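PDB 3NTV: MW1564 protein from Staphylococcus aureus, which probably transfers a methyl group from S-adenosylmethionine to a hydroxyl of a caffeoyl-CoA-like acceptor. Local coordinates for residues Lys141-Ala151 and Leu165-Asn176; Asp56-Leu66 and Leu219-Ile227. All blocks are in the same frame, centred on the assembly; numbering follows the deposited sequence.

Contact 1 of 2, residues Lys141-Ala151 and Leu165-Asn176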
loop_
_atom_site.group_PDB
_atom_site.type_symbol
_atom_site.label_atom_id
_atom_site.label_comp_id
_atom_site.label_asym_id
_atom_site.label_seq_id
_atom_site.Cartn_x
_atom_site.Cartn_y
_atom_site.Cartn_z
ATOM N N LYS A 141 22.932 -13.129 7.373
ATOM C CA LYS A 141 22.628 -11.927 6.608
ATOM C C LYS A 141 21.886 -10.937 7.459
ATOM O O LYS A 141 21.248 -11.314 8.455
ATOM C CB LYS A 141 21.700 -12.290 5.427
ATOM C CG LYS A 141 22.378 -13.078 4.325
ATOM C CD LYS A 141 21.364 -13.692 3.393
ATOM C CE LYS A 141 21.984 -14.738 2.499
ATOM N NZ LYS A 141 22.960 -14.156 1.539
ATOM N N VAL A 142 21.919 -9.667 7.015
ATOM C CA VAL A 142 21.111 -8.575 7.562
ATOM C C VAL A 142 19.993 -8.434 6.500
ATOM O O VAL A 142 20.276 -8.307 5.301
ATOM C CB VAL A 142 21.902 -7.247 7.752
ATOM C CG1 VAL A 142 20.968 -6.097 8.137
ATOM C CG2 VAL A 142 22.987 -7.418 8.817
ATOM N N TYR A 143 18.748 -8.537 6.941
ATOM C CA TYR A 143 17.607 -8.461 6.012
ATOM C C TYR A 143 17.046 -7.052 5.894
ATOM O O TYR A 143 17.147 -6.248 6.822
ATOM C CB TYR A 143 16.501 -9.457 6.423
ATOM C CG TYR A 143 16.979 -10.891 6.368
ATOM C CD1 TYR A 143 16.984 -11.602 5.166
ATOM C CD2 TYR A 143 17.484 -11.518 7.503
ATOM C CE1 TYR A 143 17.536 -12.885 5.087
ATOM C CE2 TYR A 143 18.006 -12.812 7.443
ATOM C CZ TYR A 143 18.048 -13.483 6.229
ATOM O OH TYR A 143 18.550 -14.763 6.181
ATOM N N ASP A 144 16.496 -6.748 4.705
ATOM C CA ASP A 144 15.855 -5.468 4.406
ATOM C C ASP A 144 14.342 -5.555 4.584
ATOM O O ASP A 144 13.693 -4.523 4.737
ATOM C CB ASP A 144 16.155 -5.065 2.970
ATOM C CG ASP A 144 17.641 -4.971 2.688
ATOM O OD1 ASP A 144 18.380 -4.466 3.568
ATOM O OD2 ASP A 144 18.072 -5.458 1.624
HETATM N N MSE A 145 13.793 -6.780 4.581
HETATM C CA MSE A 145 12.349 -7.041 4.711
HETATM C C MSE A 145 12.143 -8.442 5.304
HETATM O O MSE A 145 12.866 -9.385 4.961
HETATM C CB MSE A 145 11.673 -6.960 3.302
HETATM C CG MSE A 145 10.199 -7.370 3.286
HETATM SE SE MSE A 145 9.551 -7.392 1.441
HETATM C CE MSE A 145 9.157 -5.508 1.261
ATOM N N ILE A 146 11.151 -8.544 6.203
ATOM C CA ILE A 146 10.690 -9.796 6.782
ATOM C C ILE A 146 9.214 -9.913 6.366
ATOM O O ILE A 146 8.445 -8.951 6.520
ATOM C CB ILE A 146 10.905 -9.862 8.317
ATOM C CG1 ILE A 146 12.428 -9.835 8.646
ATOM C CG2 ILE A 146 10.248 -11.151 8.880
ATOM C CD1 ILE A 146 12.806 -9.759 10.131
ATOM N N PHE A 147 8.819 -11.086 5.870
ATOM C CA PHE A 147 7.427 -11.323 5.442
ATOM C C PHE A 147 6.810 -12.427 6.273
ATOM O O PHE A 147 7.298 -13.555 6.270
ATOM C CB PHE A 147 7.411 -11.634 3.941
ATOM C CG PHE A 147 6.060 -11.791 3.266
ATOM C CD1 PHE A 147 4.960 -11.051 3.691
ATOM C CD2 PHE A 147 5.922 -12.590 2.139
ATOM C CE1 PHE A 147 3.722 -11.155 3.039
ATOM C CE2 PHE A 147 4.689 -12.680 1.473
ATOM C CZ PHE A 147 3.600 -11.955 1.928
ATOM N N ILE A 148 5.785 -12.083 7.060
ATOM C CA ILE A 148 5.113 -13.018 7.987
ATOM C C ILE A 148 3.598 -13.064 7.737
ATOM O O ILE A 148 3.027 -12.102 7.237
ATOM C CB ILE A 148 5.396 -12.508 9.445
ATOM C CG1 ILE A 148 6.880 -12.617 9.810
ATOM C CG2 ILE A 148 4.556 -13.232 10.516
ATOM C CD1 ILE A 148 7.232 -11.657 11.073
ATOM N N ASP A 149 2.950 -14.173 8.115
ATOM C CA ASP A 149 1.497 -14.316 8.093
ATOM C C ASP A 149 1.061 -14.266 9.564
ATOM O O ASP A 149 1.536 -15.076 10.366
ATOM C CB ASP A 149 1.099 -15.624 7.419
ATOM C CG ASP A 149 -0.389 -15.927 7.301
ATOM O OD1 ASP A 149 -1.129 -15.692 8.285
ATOM O OD2 ASP A 149 -0.802 -16.467 6.255
ATOM N N ALA A 150 0.189 -13.301 9.940
ATOM C CA ALA A 150 -0.229 -13.142 11.348
ATOM C C ALA A 150 -0.880 -14.388 11.948
ATOM O O ALA A 150 -0.859 -14.562 13.164
ATOM C CB ALA A 150 -1.195 -11.983 11.477
ATOM N N ALA A 151 -1.497 -15.206 11.112
ATOM C CA ALA A 151 -2.232 -16.384 11.579
ATOM C C ALA A 151 -1.411 -17.677 11.626
ATOM O O ALA A 151 -1.883 -18.661 12.197
ATOM C CB ALA A 151 -3.454 -16.585 10.707
ATOM N N LEU A 165 17.497 -9.325 13.157
ATOM C CA LEU A 165 18.251 -9.472 11.905
ATOM C C LEU A 165 17.808 -8.457 10.842
ATOM O O LEU A 165 18.320 -8.496 9.723
ATOM C CB LEU A 165 18.058 -10.874 11.322
ATOM C CG LEU A 165 18.405 -12.051 12.216
ATOM C CD1 LEU A 165 18.110 -13.331 11.497
ATOM C CD2 LEU A 165 19.879 -12.003 12.606
ATOM N N LEU A 166 16.805 -7.638 11.151
ATOM C CA LEU A 166 16.296 -6.639 10.207
ATOM C C LEU A 166 17.036 -5.308 10.404
ATOM O O LEU A 166 17.164 -4.817 11.532
ATOM C CB LEU A 166 14.786 -6.460 10.459
ATOM C CG LEU A 166 14.026 -5.494 9.541
ATOM C CD1 LEU A 166 13.996 -6.029 8.095
ATOM C CD2 LEU A 166 12.607 -5.287 10.058
ATOM N N LYS A 167 17.484 -4.709 9.310
ATOM C CA LYS A 167 18.201 -3.441 9.411
ATOM C C LYS A 167 17.300 -2.325 9.878
ATOM O O LYS A 167 16.067 -2.413 9.746
ATOM C CB LYS A 167 18.847 -3.058 8.080
ATOM C CG LYS A 167 17.853 -2.727 6.972
ATOM C CD LYS A 167 18.544 -2.071 5.815
ATOM C CE LYS A 167 17.531 -1.640 4.786
ATOM N NZ LYS A 167 18.212 -1.247 3.519
ATOM N N HIS A 168 17.924 -1.249 10.403
ATOM C CA HIS A 168 17.233 -0.023 10.776
ATOM C C HIS A 168 16.595 0.512 9.472
ATOM O O HIS A 168 17.235 0.486 8.407
ATOM C CB HIS A 168 18.243 0.994 11.343
ATOM C CG HIS A 168 17.680 2.370 11.540
ATOM N ND1 HIS A 168 18.115 3.446 10.779
ATOM C CD2 HIS A 168 16.729 2.802 12.404
ATOM C CE1 HIS A 168 17.417 4.489 11.203
ATOM N NE2 HIS A 168 16.566 4.151 12.172
ATOM N N GLN A 169 15.318 0.925 9.559
ATOM C CA GLN A 169 14.504 1.380 8.415
ATOM C C GLN A 169 14.048 0.218 7.516
ATOM O O GLN A 169 13.385 0.445 6.512
ATOM C CB GLN A 169 15.130 2.552 7.630
ATOM C CG GLN A 169 15.225 3.817 8.467
ATOM C CD GLN A 169 15.696 4.994 7.665
ATOM O OE1 GLN A 169 16.839 5.044 7.197
ATOM N NE2 GLN A 169 14.832 5.988 7.525
ATOM N N GLY A 170 14.357 -1.020 7.922
ATOM C CA GLY A 170 13.880 -2.221 7.240
ATOM C C GLY A 170 12.378 -2.368 7.455
ATOM O O GLY A 170 11.794 -1.705 8.324
ATOM N N LEU A 171 11.737 -3.263 6.695
ATOM C CA LEU A 171 10.297 -3.462 6.783
ATOM C C LEU A 171 9.880 -4.820 7.285
ATOM O O LEU A 171 10.442 -5.830 6.866
ATOM C CB LEU A 171 9.655 -3.318 5.368
ATOM C CG LEU A 171 9.978 -2.073 4.553
ATOM C CD1 LEU A 171 9.319 -2.162 3.163
ATOM C CD2 LEU A 171 9.497 -0.810 5.276
ATOM N N VAL A 172 8.794 -4.857 8.081
ATOM C CA VAL A 172 8.110 -6.105 8.423
ATOM C C VAL A 172 6.767 -5.997 7.702
ATOM O O VAL A 172 5.995 -5.045 7.953
ATOM C CB VAL A 172 7.895 -6.403 9.920
ATOM C CG1 VAL A 172 7.226 -7.785 10.101
ATOM C CG2 VAL A 172 9.211 -6.357 10.674
ATOM N N ILE A 173 6.509 -6.946 6.795
ATOM C CA ILE A 173 5.241 -7.010 6.072
ATOM C C ILE A 173 4.446 -8.173 6.677
ATOM O O ILE A 173 4.907 -9.325 6.647
ATOM C CB ILE A 173 5.450 -7.223 4.545
ATOM C CG1 ILE A 173 6.372 -6.126 3.914
ATOM C CG2 ILE A 173 4.086 -7.310 3.839
ATOM C CD1 ILE A 173 5.978 -4.727 4.208
ATOM N N THR A 174 3.286 -7.875 7.268
ATOM C CA THR A 174 2.459 -8.938 7.855
ATOM C C THR A 174 1.205 -9.122 7.019
ATOM O O THR A 174 0.387 -8.195 6.904
ATOM C CB THR A 174 2.079 -8.687 9.333
ATOM O OG1 THR A 174 3.221 -8.323 10.113
ATOM C CG2 THR A 174 1.428 -9.913 9.957
ATOM N N ASP A 175 1.034 -10.332 6.478
ATOM C CA ASP A 175 -0.167 -10.685 5.733
ATOM C C ASP A 175 -1.215 -11.255 6.681
ATOM O O ASP A 175 -0.881 -11.695 7.785
ATOM C CB ASP A 175 0.153 -11.716 4.633
ATOM C CG ASP A 175 -0.871 -11.790 3.513
ATOM O OD1 ASP A 175 -1.787 -10.926 3.475
ATOM O OD2 ASP A 175 -0.786 -12.726 2.701
ATOM N N ASN A 176 -2.478 -11.262 6.230
ATOM C CA ASN A 176 -3.579 -11.896 6.933
ATOM C C ASN A 176 -3.917 -11.280 8.279
ATOM O O ASN A 176 -4.364 -11.981 9.185
ATOM C CB ASN A 176 -3.321 -13.410 7.017
ATOM C CG ASN A 176 -4.549 -14.273 6.990
ATOM O OD1 ASN A 176 -5.650 -13.851 6.606
ATOM N ND2 ASN A 176 -4.368 -15.500 7.417
#

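Contact 2 of 2, residues Asp56-Leu66 and Leu219-Ile227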
loop_
_atom_site.group_PDB
_atom_site.type_symbol
_atom_site.label_atom_id
_atom_site.label_comp_id
_atom_site.label_asym_id
_atom_site.label_seq_id
_atom_site.Cartn_x
_atom_site.Cartn_y
_atom_site.Cartn_z
ATOM N N ASP A 56 -2.220 -13.182 -2.248
ATOM C CA ASP A 56 -3.122 -12.567 -3.213
ATOM C C ASP A 56 -2.398 -11.627 -4.166
ATOM O O ASP A 56 -1.386 -11.013 -3.808
ATOM C CB ASP A 56 -4.298 -11.891 -2.533
ATOM C CG ASP A 56 -5.231 -12.895 -1.884
ATOM O OD1 ASP A 56 -5.863 -13.680 -2.623
ATOM O OD2 ASP A 56 -5.259 -12.958 -0.646
ATOM N N ARG A 57 -2.895 -11.549 -5.402
ATOM C CA ARG A 57 -2.275 -10.750 -6.441
ATOM C C ARG A 57 -2.039 -9.277 -6.098
ATOM O O ARG A 57 -0.937 -8.777 -6.315
ATOM C CB ARG A 57 -3.045 -10.878 -7.767
ATOM C CG ARG A 57 -2.396 -10.102 -8.916
ATOM C CD ARG A 57 -1.029 -10.686 -9.308
ATOM N NE ARG A 57 -0.349 -9.860 -10.306
ATOM C CZ ARG A 57 -0.487 -9.995 -11.618
ATOM N NH1 ARG A 57 -1.294 -10.925 -12.116
ATOM N NH2 ARG A 57 0.158 -9.185 -12.443
ATOM N N LEU A 58 -3.073 -8.571 -5.616
ATOM C CA LEU A 58 -2.881 -7.141 -5.345
ATOM C C LEU A 58 -1.933 -6.917 -4.177
ATOM O O LEU A 58 -1.131 -5.983 -4.204
ATOM C CB LEU A 58 -4.228 -6.413 -5.152
ATOM C CG LEU A 58 -5.151 -6.448 -6.393
ATOM C CD1 LEU A 58 -6.453 -5.712 -6.118
ATOM C CD2 LEU A 58 -4.473 -5.845 -7.631
ATOM N N THR A 59 -1.987 -7.808 -3.184
ATOM C CA THR A 59 -1.055 -7.743 -2.028
ATOM C C THR A 59 0.380 -7.955 -2.536
ATOM O O THR A 59 1.290 -7.202 -2.183
ATOM C CB THR A 59 -1.408 -8.869 -1.036
ATOM O OG1 THR A 59 -2.655 -8.509 -0.407
ATOM C CG2 THR A 59 -0.324 -9.068 0.028
ATOM N N LEU A 60 0.583 -8.986 -3.353
ATOM C CA LEU A 60 1.907 -9.265 -3.907
ATOM C C LEU A 60 2.421 -8.087 -4.701
ATOM O O LEU A 60 3.565 -7.699 -4.530
ATOM C CB LEU A 60 1.860 -10.516 -4.797
ATOM C CG LEU A 60 3.160 -10.792 -5.520
ATOM C CD1 LEU A 60 4.106 -11.590 -4.637
ATOM C CD2 LEU A 60 2.891 -11.417 -6.864
ATOM N N ASP A 61 1.581 -7.494 -5.566
ATOM C CA ASP A 61 2.052 -6.383 -6.384
ATOM C C ASP A 61 2.396 -5.117 -5.595
ATOM O O ASP A 61 3.334 -4.407 -5.951
ATOM C CB ASP A 61 1.120 -6.154 -7.567
ATOM C CG ASP A 61 1.218 -7.259 -8.617
ATOM O OD1 ASP A 61 2.202 -8.051 -8.576
ATOM O OD2 ASP A 61 0.349 -7.310 -9.494
ATOM N N LEU A 62 1.721 -4.911 -4.467
ATOM C CA LEU A 62 2.085 -3.832 -3.565
ATOM C C LEU A 62 3.461 -4.114 -2.936
ATOM O O LEU A 62 4.305 -3.213 -2.890
ATOM C CB LEU A 62 1.041 -3.648 -2.445
ATOM C CG LEU A 62 1.447 -2.670 -1.314
ATOM C CD1 LEU A 62 1.689 -1.234 -1.849
ATOM C CD2 LEU A 62 0.328 -2.586 -0.278
ATOM N N ILE A 63 3.684 -5.355 -2.471
ATOM C CA ILE A 63 4.970 -5.715 -1.825
ATOM C C ILE A 63 6.122 -5.566 -2.828
ATOM O O ILE A 63 7.179 -5.050 -2.472
ATOM C CB ILE A 63 4.916 -7.128 -1.205
ATOM C CG1 ILE A 63 3.856 -7.197 -0.059
ATOM C CG2 ILE A 63 6.301 -7.492 -0.641
ATOM C CD1 ILE A 63 3.508 -8.664 0.334
ATOM N N LYS A 64 5.898 -5.963 -4.100
ATOM C CA LYS A 64 6.901 -5.809 -5.157
ATOM C C LYS A 64 7.239 -4.309 -5.308
ATOM O O LYS A 64 8.398 -3.966 -5.477
ATOM C CB LYS A 64 6.381 -6.397 -6.468
ATOM C CG LYS A 64 6.268 -7.925 -6.393
ATOM C CD LYS A 64 5.850 -8.551 -7.710
ATOM C CE LYS A 64 6.938 -8.584 -8.762
ATOM N NZ LYS A 64 6.441 -9.308 -9.975
ATOM N N GLN A 65 6.222 -3.415 -5.223
ATOM C CA GLN A 65 6.436 -1.979 -5.315
ATOM C C GLN A 65 7.267 -1.480 -4.116
ATOM O O GLN A 65 8.135 -0.636 -4.279
ATOM C CB GLN A 65 5.075 -1.253 -5.409
ATOM C CG GLN A 65 5.167 0.161 -5.946
ATOM C CD GLN A 65 5.077 0.248 -7.459
ATOM O OE1 GLN A 65 4.201 0.914 -8.009
ATOM N NE2 GLN A 65 5.996 -0.383 -8.172
ATOM N N LEU A 66 7.008 -2.032 -2.914
ATOM C CA LEU A 66 7.753 -1.650 -1.703
ATOM C C LEU A 66 9.218 -2.074 -1.848
ATOM O O LEU A 66 10.105 -1.329 -1.452
ATOM C CB LEU A 66 7.120 -2.305 -0.458
ATOM C CG LEU A 66 5.671 -1.890 -0.142
ATOM C CD1 LEU A 66 5.125 -2.647 1.058
ATOM C CD2 LEU A 66 5.570 -0.432 0.093
ATOM N N LEU A 219 -3.961 -2.129 6.107
ATOM C CA LEU A 219 -4.734 -1.977 4.876
ATOM C C LEU A 219 -5.777 -3.058 4.768
ATOM O O LEU A 219 -5.453 -4.230 4.995
ATOM C CB LEU A 219 -3.804 -2.120 3.643
ATOM C CG LEU A 219 -2.662 -1.119 3.479
ATOM C CD1 LEU A 219 -1.845 -1.457 2.247
ATOM C CD2 LEU A 219 -3.190 0.305 3.348
ATOM N N ASN A 220 -7.015 -2.704 4.365
ATOM C CA ASN A 220 -8.040 -3.734 4.148
ATOM C C ASN A 220 -8.105 -4.087 2.670
ATOM O O ASN A 220 -9.027 -3.699 1.929
ATOM C CB ASN A 220 -9.416 -3.367 4.729
ATOM C CG ASN A 220 -9.988 -2.094 4.181
ATOM O OD1 ASN A 220 -9.260 -1.146 3.877
ATOM N ND2 ASN A 220 -11.299 -2.070 4.002
ATOM N N ILE A 221 -7.057 -4.752 2.227
ATOM C CA ILE A 221 -6.925 -5.287 0.883
ATOM C C ILE A 221 -6.770 -6.770 1.075
ATOM O O ILE A 221 -6.067 -7.194 1.998
ATOM C CB ILE A 221 -5.736 -4.710 0.060
ATOM C CG1 ILE A 221 -4.354 -4.841 0.762
ATOM C CG2 ILE A 221 -6.039 -3.300 -0.419
ATOM C CD1 ILE A 221 -3.149 -4.926 -0.236
ATOM N N ASP A 222 -7.458 -7.569 0.237
ATOM C CA ASP A 222 -7.322 -9.028 0.264
ATOM C C ASP A 222 -7.565 -9.577 1.693
ATOM O O ASP A 222 -8.622 -9.308 2.261
ATOM C CB ASP A 222 -5.928 -9.415 -0.321
ATOM C CG ASP A 222 -5.736 -9.006 -1.775
ATOM O OD1 ASP A 222 -6.706 -9.120 -2.563
ATOM O OD2 ASP A 222 -4.603 -8.633 -2.140
ATOM N N ASP A 223 -6.579 -10.257 2.295
ATOM C CA ASP A 223 -6.697 -10.822 3.644
ATOM C C ASP A 223 -6.295 -9.858 4.749
ATOM O O ASP A 223 -6.250 -10.264 5.911
ATOM C CB ASP A 223 -5.808 -12.071 3.724
ATOM C CG ASP A 223 -6.263 -13.199 2.834
ATOM O OD1 ASP A 223 -7.486 -13.417 2.744
ATOM O OD2 ASP A 223 -5.390 -13.864 2.230
ATOM N N GLY A 224 -5.959 -8.623 4.380
ATOM C CA GLY A 224 -5.487 -7.616 5.325
ATOM C C GLY A 224 -3.965 -7.599 5.322
ATOM O O GLY A 224 -3.337 -8.665 5.324
ATOM N N LEU A 225 -3.355 -6.403 5.277
ATOM C CA LEU A 225 -1.900 -6.280 5.241
ATOM C C LEU A 225 -1.423 -5.202 6.198
ATOM O O LEU A 225 -2.082 -4.169 6.321
ATOM C CB LEU A 225 -1.460 -5.930 3.790
ATOM C CG LEU A 225 0.049 -6.039 3.482
ATOM C CD1 LEU A 225 0.505 -7.493 3.492
ATOM C CD2 LEU A 225 0.372 -5.433 2.125
ATOM N N ALA A 226 -0.332 -5.452 6.906
ATOM C CA ALA A 226 0.280 -4.421 7.736
ATOM C C ALA A 226 1.684 -4.204 7.230
ATOM O O ALA A 226 2.346 -5.158 6.763
ATOM C CB ALA A 226 0.300 -4.795 9.203
ATOM N N ILE A 227 2.127 -2.947 7.296
ATOM C CA ILE A 227 3.468 -2.552 6.914
ATOM C C ILE A 227 4.070 -1.868 8.119
ATOM O O ILE A 227 3.502 -0.865 8.593
ATOM C CB ILE A 227 3.480 -1.614 5.691
ATOM C CG1 ILE A 227 2.858 -2.290 4.446
ATOM C CG2 ILE A 227 4.904 -1.057 5.411
ATOM C CD1 ILE A 227 2.522 -1.201 3.333
HETATM O O HOH W 1 -8.075 -12.780 -0.117
HETATM O O HOH W 2 -5.701 -9.609 -5.103
HETATM O O HOH W 3 -3.508 -10.113 1.679
#

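Contact 1 of 2, residues Lys141-Ala151 and Leu165-Asn176
Strand 143-149 pairs in parallel with strand 170-175 at the middle of the Rossmann-like sheet, Met145 facing Leu171 and Asp149 facing Asp175. Helix 155-162 lies between them in the chain, so the unit is a beta-alpha-beta crossover. Backbone bonds run the length of the ladder, for example Ile173 N to Ile146 O at 2.8 Å. At Tyr143 the partner is instead the short strand 166-167, and the type II turn Lys167-Gly170 leads into the main strand.

Met145, present as selenomethionine, touches both Leu171 CD1 and Ile173 CG1 with its CE, 3.9 Å from each; the bend at chi3 (-83°) brings it over. The Phe147 ring turns its edge to the backbone, with CD1 3.4 Å from Ile173 O. Its CD1 also rests 3.8 Å from Ile173 CG2. On the opposite face of the sheet, that of Ile146 and Val172, Ile146 CD1 reaches Leu166 CB. Lys167 NZ makes a weak salt bridge with Asp144 OD1 (3.2 Å), while Asp144 OD2 takes the N-H groups of Lys73 and Asn74.

At the strand ends, Asp149 OD1 accepts from Ala151 N (2.9 Å) in an Asx turn and weakly from Asn176 ND2 (3.4 Å). Asn176 OD1 is taken by His180 N. Asp149, Asp175 and Asn176 probably correspond to the metal ligands of related caffeoyl-CoA O-methyltransferases, so this polar end is consistent with a divalent metal site.

Contact 2 of 2, residues Asp56-Leu66 and Leu219-Ile227
Helix 57-70 packs through Thr59, Leu62 and Leu66 on the hairpin formed by strands 214-219 and 225-230. The contact has an apolar part along the helix and a polar part at its first turn.

The apolar part centres on Leu62. Its CD2 meets Leu219 CD1 tip to tip at 3.5 Å and lies 3.7 Å from CD2 of Leu225, whose side chain runs at a slant to that of Leu62. CG stands opposite the backbone N (chi1 171°), which carries this branch toward the strands. One turn on, Leu66 CD1 and Ile227 CD1 also meet tip to tip, at 3.7 Å. Thr59 adds its methyl CG2 against Leu225 CD1.

The hydrogen bonds gather on Asp222, in the type II' turn Ile221-Gly224. Thr59 OG1 donates to Asp222 OD2 at 2.6 Å and uses the anti lone pair of that oxygen. Thr59 N reaches the same oxygen at 2.9 Å, but its bond is weak and bent (128°). One short and one weak bond from the first helical turn thus meet on a single carboxylate oxygen, and the helix start probably stabilises its negative charge. Water 2 links Asp222 OD1 to Leu58 N. Water 3 joins Thr59 OG1 to Asp223 N.

Two acids also come close. Asp56 OD2 and Asp223 OD2 are 3.0 Å apart, two acceptors with no bond assigned between them. If both are charged they would repel, so one may be protonated. Water 1 donates to Asp56 OD2 and weakly to Asp223 OD1, which also has a weak bond with His180 ND1.

At the turn, Ile221 meets Ile221 of the second subunit, so the hairpin also lies at the dimer interface. Around this core, Ile63 and Leu66 touch Ile173 of strand 170-175. Leu60 packs on helix 84-90, and Leu58 on helix 22-33.

In the fold
From the N terminus, helix 57-70 supplies the first half of contact 2. Its partner, 219-227, comes near the C terminus, so this contact closes a long loop that holds most of the sheet. Contact 1 closes a short loop within it, with helix 155-162 between 141-151 and 165-176. The two do not cross. Their centres are about 14 Å apart, and they join where strands 170-175 and 225-230 run antiparallel: Thr174 O and Ala226 N are 2.8 Å apart, a probable hydrogen bond. Contact 1 builds the middle of the sheet, and contact 2 ties its C-terminal hairpin to a covering helix. Both touch the second subunit.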